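Local coordinates for peptide ABC transporter, peptide-binding protein (Thermus thermophilus, PDB 2D5W) that binds oligopeptides, here crystallised with a pentapeptide, and probably delivers them to an ABC transporter for uptake across the membrane, at residues F232-V244 with W580-K592. Numbering follows the deposited sequence.
Sequences FPIKPEGGESKYV and WEIGWESRGAVKK
Tyr243 slots its ring between the two segments, with Pro236 CB lying over one face and Ala589 CA over the opposite face, off-centre and 4.1 Å from the ring centroid. The backbone of 580-592 runs past the ring's edge, where Glu581 O lies 3.2 Å from Tyr243 CE1. The phenol oxygen is gripped from several directions: Tyr243 OH donates to Glu237 O at 2.6 Å, in the carbonyl plane and on a lone pair, and accepts an almost straight bond (173°) from Val590 N at 3.0 Å. A water that also donates to Val590 O adds a third bond, fixing the hydroxyl, while Pro236 and Ala589 limit the ring's turn. Glu237 O belongs to the type II turn Pro236 to Gly239, within the loop that links strands 223-228 and 246-251 of a mixed sheet in this family 5 solute-binding protein; across from it, strand 583-584 pairs with strand 560-561. Arg228 of the first of those sheet strands also ties the segments together, bonding to Val244 O and Trp580 O. At one end of the contact, Ile234 CG2 sits over the five-membered ring of Trp580, 3.9 Å from its centroid. Phe232 approaches the indole from the same side but obliquely, the planes at 36°. Glu237, its CG anti to the backbone N (chi1 175°), stretches past the methyls of Val590 to a salt bridge between OE2 and Lys592 NZ at 2.8 Å. At the other end Val244 CG1 touches Trp584 NE1 at 3.7 Å, an indole N-H already bonded to Ser7 O.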
# COMPACT_ATOMS: atom_id res chain seq x y z
N PHE A 232 -8.31 23.36 9.97
CA PHE A 232 -7.25 23.13 8.98
C PHE A 232 -6.88 24.51 8.45
O PHE A 232 -7.74 25.24 7.96
CB PHE A 232 -7.78 22.23 7.86
CG PHE A 232 -6.75 21.87 6.84
CD1 PHE A 232 -5.69 21.03 7.16
CD2 PHE A 232 -6.84 22.39 5.55
CE1 PHE A 232 -4.72 20.72 6.20
CE2 PHE A 232 -5.88 22.08 4.60
CZ PHE A 232 -4.82 21.25 4.92
N PRO A 233 -5.59 24.89 8.52
CA PRO A 233 -5.10 26.20 8.07
C PRO A 233 -4.95 26.55 6.59
O PRO A 233 -4.92 27.73 6.25
CB PRO A 233 -3.78 26.32 8.80
CG PRO A 233 -3.26 24.93 8.71
CD PRO A 233 -4.48 24.09 9.06
N ILE A 234 -4.84 25.56 5.71
CA ILE A 234 -4.68 25.87 4.30
C ILE A 234 -6.03 26.15 3.67
O ILE A 234 -6.88 25.26 3.55
CB ILE A 234 -4.00 24.71 3.54
CG1 ILE A 234 -2.74 24.26 4.29
CG2 ILE A 234 -3.63 25.16 2.13
CD1 ILE A 234 -1.73 25.36 4.56
N LYS A 235 -6.24 27.41 3.28
CA LYS A 235 -7.49 27.81 2.67
C LYS A 235 -7.34 27.86 1.15
O LYS A 235 -6.38 28.45 0.63
CB LYS A 235 -7.92 29.19 3.20
CG LYS A 235 -7.88 29.31 4.72
CD LYS A 235 -8.79 28.30 5.40
CE LYS A 235 -8.73 28.44 6.92
NZ LYS A 235 -9.61 27.47 7.63
N PRO A 236 -8.26 27.23 0.42
CA PRO A 236 -8.22 27.22 -1.04
C PRO A 236 -8.55 28.59 -1.61
O PRO A 236 -9.18 29.41 -0.94
CB PRO A 236 -9.27 26.17 -1.40
CG PRO A 236 -10.29 26.36 -0.33
CD PRO A 236 -9.44 26.50 0.92
N GLU A 237 -8.13 28.84 -2.84
CA GLU A 237 -8.38 30.13 -3.48
C GLU A 237 -9.86 30.47 -3.54
O GLU A 237 -10.67 29.68 -4.04
CB GLU A 237 -7.78 30.15 -4.88
CG GLU A 237 -8.09 31.41 -5.67
CD GLU A 237 -7.21 31.56 -6.90
OE1 GLU A 237 -7.62 32.29 -7.83
OE2 GLU A 237 -6.11 30.98 -6.92
N GLY A 238 -10.22 31.64 -3.03
CA GLY A 238 -11.60 32.07 -3.03
C GLY A 238 -12.30 31.80 -1.72
O GLY A 238 -13.41 32.28 -1.49
N GLY A 239 -11.66 31.02 -0.85
CA GLY A 239 -12.26 30.71 0.43
C GLY A 239 -12.80 29.29 0.47
O GLY A 239 -13.35 28.80 -0.51
N GLU A 240 -12.67 28.65 1.63
CA GLU A 240 -13.14 27.28 1.79
C GLU A 240 -14.64 27.06 1.56
O GLU A 240 -15.06 25.95 1.25
CB GLU A 240 -12.76 26.76 3.19
CG GLU A 240 -13.38 27.51 4.36
CD GLU A 240 -12.72 28.85 4.64
OE1 GLU A 240 -12.83 29.76 3.80
OE2 GLU A 240 -12.08 28.99 5.70
N SER A 241 -15.43 28.12 1.70
CA SER A 241 -16.88 28.00 1.51
C SER A 241 -17.26 27.61 0.08
O SER A 241 -18.36 27.09 -0.15
CB SER A 241 -17.57 29.31 1.89
OG SER A 241 -17.19 30.36 1.02
N LYS A 242 -16.37 27.85 -0.87
CA LYS A 242 -16.63 27.54 -2.27
C LYS A 242 -16.28 26.10 -2.62
O LYS A 242 -16.48 25.66 -3.75
CB LYS A 242 -15.83 28.48 -3.18
CG LYS A 242 -16.26 29.94 -3.09
CD LYS A 242 -15.41 30.82 -3.99
CE LYS A 242 -15.95 32.24 -4.05
NZ LYS A 242 -16.01 32.87 -2.71
N TYR A 243 -15.76 25.36 -1.65
CA TYR A 243 -15.34 23.98 -1.86
C TYR A 243 -16.22 23.01 -1.08
O TYR A 243 -17.01 23.44 -0.24
CB TYR A 243 -13.86 23.88 -1.51
CG TYR A 243 -13.02 24.77 -2.41
CD1 TYR A 243 -12.36 24.25 -3.52
CD2 TYR A 243 -12.93 26.14 -2.18
CE1 TYR A 243 -11.65 25.07 -4.40
CE2 TYR A 243 -12.22 26.98 -3.05
CZ TYR A 243 -11.59 26.43 -4.15
OH TYR A 243 -10.90 27.25 -5.03
N VAL A 244 -16.09 21.71 -1.33
CA VAL A 244 -16.98 20.77 -0.65
C VAL A 244 -16.90 20.78 0.87
O VAL A 244 -15.82 20.89 1.46
CB VAL A 244 -16.82 19.32 -1.19
CG1 VAL A 244 -17.13 19.30 -2.68
CG2 VAL A 244 -15.43 18.79 -0.91
N TRP A 580 -8.34 19.88 0.34
CA TRP A 580 -8.90 21.17 0.71
C TRP A 580 -9.31 22.05 -0.47
O TRP A 580 -9.99 23.05 -0.29
CB TRP A 580 -7.92 21.94 1.59
CG TRP A 580 -6.59 22.17 0.93
CD1 TRP A 580 -6.23 23.21 0.13
CD2 TRP A 580 -5.46 21.29 0.97
NE1 TRP A 580 -4.95 23.04 -0.33
CE2 TRP A 580 -4.46 21.86 0.16
CE3 TRP A 580 -5.21 20.06 1.60
CZ2 TRP A 580 -3.21 21.25 -0.03
CZ3 TRP A 580 -3.97 19.46 1.42
CH2 TRP A 580 -2.99 20.05 0.61
N GLU A 581 -8.88 21.69 -1.68
CA GLU A 581 -9.24 22.50 -2.85
C GLU A 581 -10.11 21.78 -3.87
O GLU A 581 -10.27 22.24 -5.00
CB GLU A 581 -7.97 23.05 -3.53
CG GLU A 581 -6.89 22.02 -3.78
CD GLU A 581 -5.66 22.60 -4.46
OE1 GLU A 581 -5.31 23.77 -4.19
OE2 GLU A 581 -5.04 21.89 -5.27
N ILE A 582 -10.69 20.65 -3.47
CA ILE A 582 -11.57 19.91 -4.35
C ILE A 582 -12.96 20.53 -4.22
O ILE A 582 -13.47 20.72 -3.11
CB ILE A 582 -11.61 18.41 -3.98
CG1 ILE A 582 -10.22 17.81 -4.21
CG2 ILE A 582 -12.67 17.69 -4.81
CD1 ILE A 582 -10.07 16.37 -3.74
N GLY A 583 -13.57 20.87 -5.35
CA GLY A 583 -14.88 21.48 -5.29
C GLY A 583 -15.58 21.60 -6.63
O GLY A 583 -15.04 21.22 -7.67
N TRP A 584 -16.78 22.16 -6.58
CA TRP A 584 -17.61 22.34 -7.77
C TRP A 584 -17.40 23.72 -8.37
O TRP A 584 -17.50 24.73 -7.67
CB TRP A 584 -19.07 22.15 -7.39
CG TRP A 584 -19.35 20.79 -6.81
CD1 TRP A 584 -19.51 20.47 -5.49
CD2 TRP A 584 -19.44 19.56 -7.54
NE1 TRP A 584 -19.70 19.11 -5.35
CE2 TRP A 584 -19.66 18.53 -6.59
CE3 TRP A 584 -19.36 19.23 -8.89
CZ2 TRP A 584 -19.79 17.19 -6.97
CZ3 TRP A 584 -19.49 17.90 -9.27
CH2 TRP A 584 -19.70 16.89 -8.30
N GLU A 585 -17.11 23.77 -9.67
CA GLU A 585 -16.89 25.06 -10.32
C GLU A 585 -18.08 26.00 -10.20
O GLU A 585 -17.90 27.21 -10.08
CB GLU A 585 -16.52 24.85 -11.79
CG GLU A 585 -15.27 24.02 -11.99
CD GLU A 585 -14.75 24.04 -13.42
OE1 GLU A 585 -13.85 24.85 -13.71
OE2 GLU A 585 -15.26 23.25 -14.24
N SER A 586 -19.30 25.46 -10.22
CA SER A 586 -20.49 26.30 -10.13
C SER A 586 -20.64 26.91 -8.74
O SER A 586 -21.48 27.79 -8.53
CB SER A 586 -21.74 25.50 -10.50
OG SER A 586 -21.99 24.46 -9.58
N ARG A 587 -19.83 26.45 -7.79
CA ARG A 587 -19.82 26.97 -6.43
C ARG A 587 -18.70 28.00 -6.32
O ARG A 587 -18.55 28.67 -5.29
CB ARG A 587 -19.57 25.85 -5.42
CG ARG A 587 -20.81 25.07 -5.03
CD ARG A 587 -21.56 25.78 -3.92
NE ARG A 587 -22.78 25.07 -3.54
CZ ARG A 587 -23.54 25.39 -2.50
NH1 ARG A 587 -24.63 24.69 -2.23
NH2 ARG A 587 -23.21 26.42 -1.73
N GLY A 588 -17.90 28.11 -7.37
CA GLY A 588 -16.80 29.06 -7.37
C GLY A 588 -15.44 28.41 -7.19
O GLY A 588 -14.43 29.10 -7.17
N ALA A 589 -15.41 27.09 -7.06
CA ALA A 589 -14.14 26.38 -6.90
C ALA A 589 -13.24 26.70 -8.09
O ALA A 589 -13.67 26.61 -9.24
CB ALA A 589 -14.37 24.89 -6.79
N VAL A 590 -11.99 27.05 -7.81
CA VAL A 590 -11.03 27.41 -8.85
C VAL A 590 -10.16 26.25 -9.29
O VAL A 590 -9.41 25.67 -8.50
CB VAL A 590 -10.12 28.57 -8.37
CG1 VAL A 590 -9.13 28.95 -9.46
CG2 VAL A 590 -10.97 29.77 -7.98
N LYS A 591 -10.26 25.90 -10.57
CA LYS A 591 -9.47 24.80 -11.13
C LYS A 591 -7.99 25.15 -11.08
O LYS A 591 -7.58 26.21 -11.55
CB LYS A 591 -9.90 24.53 -12.57
CG LYS A 591 -9.25 23.30 -13.18
CD LYS A 591 -9.72 23.07 -14.61
CE LYS A 591 -9.10 21.81 -15.19
NZ LYS A 591 -9.49 21.61 -16.61
N LYS A 592 -7.19 24.25 -10.50
CA LYS A 592 -5.75 24.46 -10.38
C LYS A 592 -4.95 23.32 -11.00
O LYS A 592 -3.75 23.46 -11.27
CB LYS A 592 -5.36 24.59 -8.91
CG LYS A 592 -5.88 25.84 -8.22
CD LYS A 592 -5.26 27.09 -8.82
CE LYS A 592 -5.75 28.33 -8.10
NZ LYS A 592 -5.42 28.30 -6.65
O HOH W 1 -6.58 26.69 -4.21
O HOH W 2 -20.61 27.65 -1.56
O HOH W 3 -17.65 23.18 -4.07
O HOH W 4 -8.56 26.13 -5.85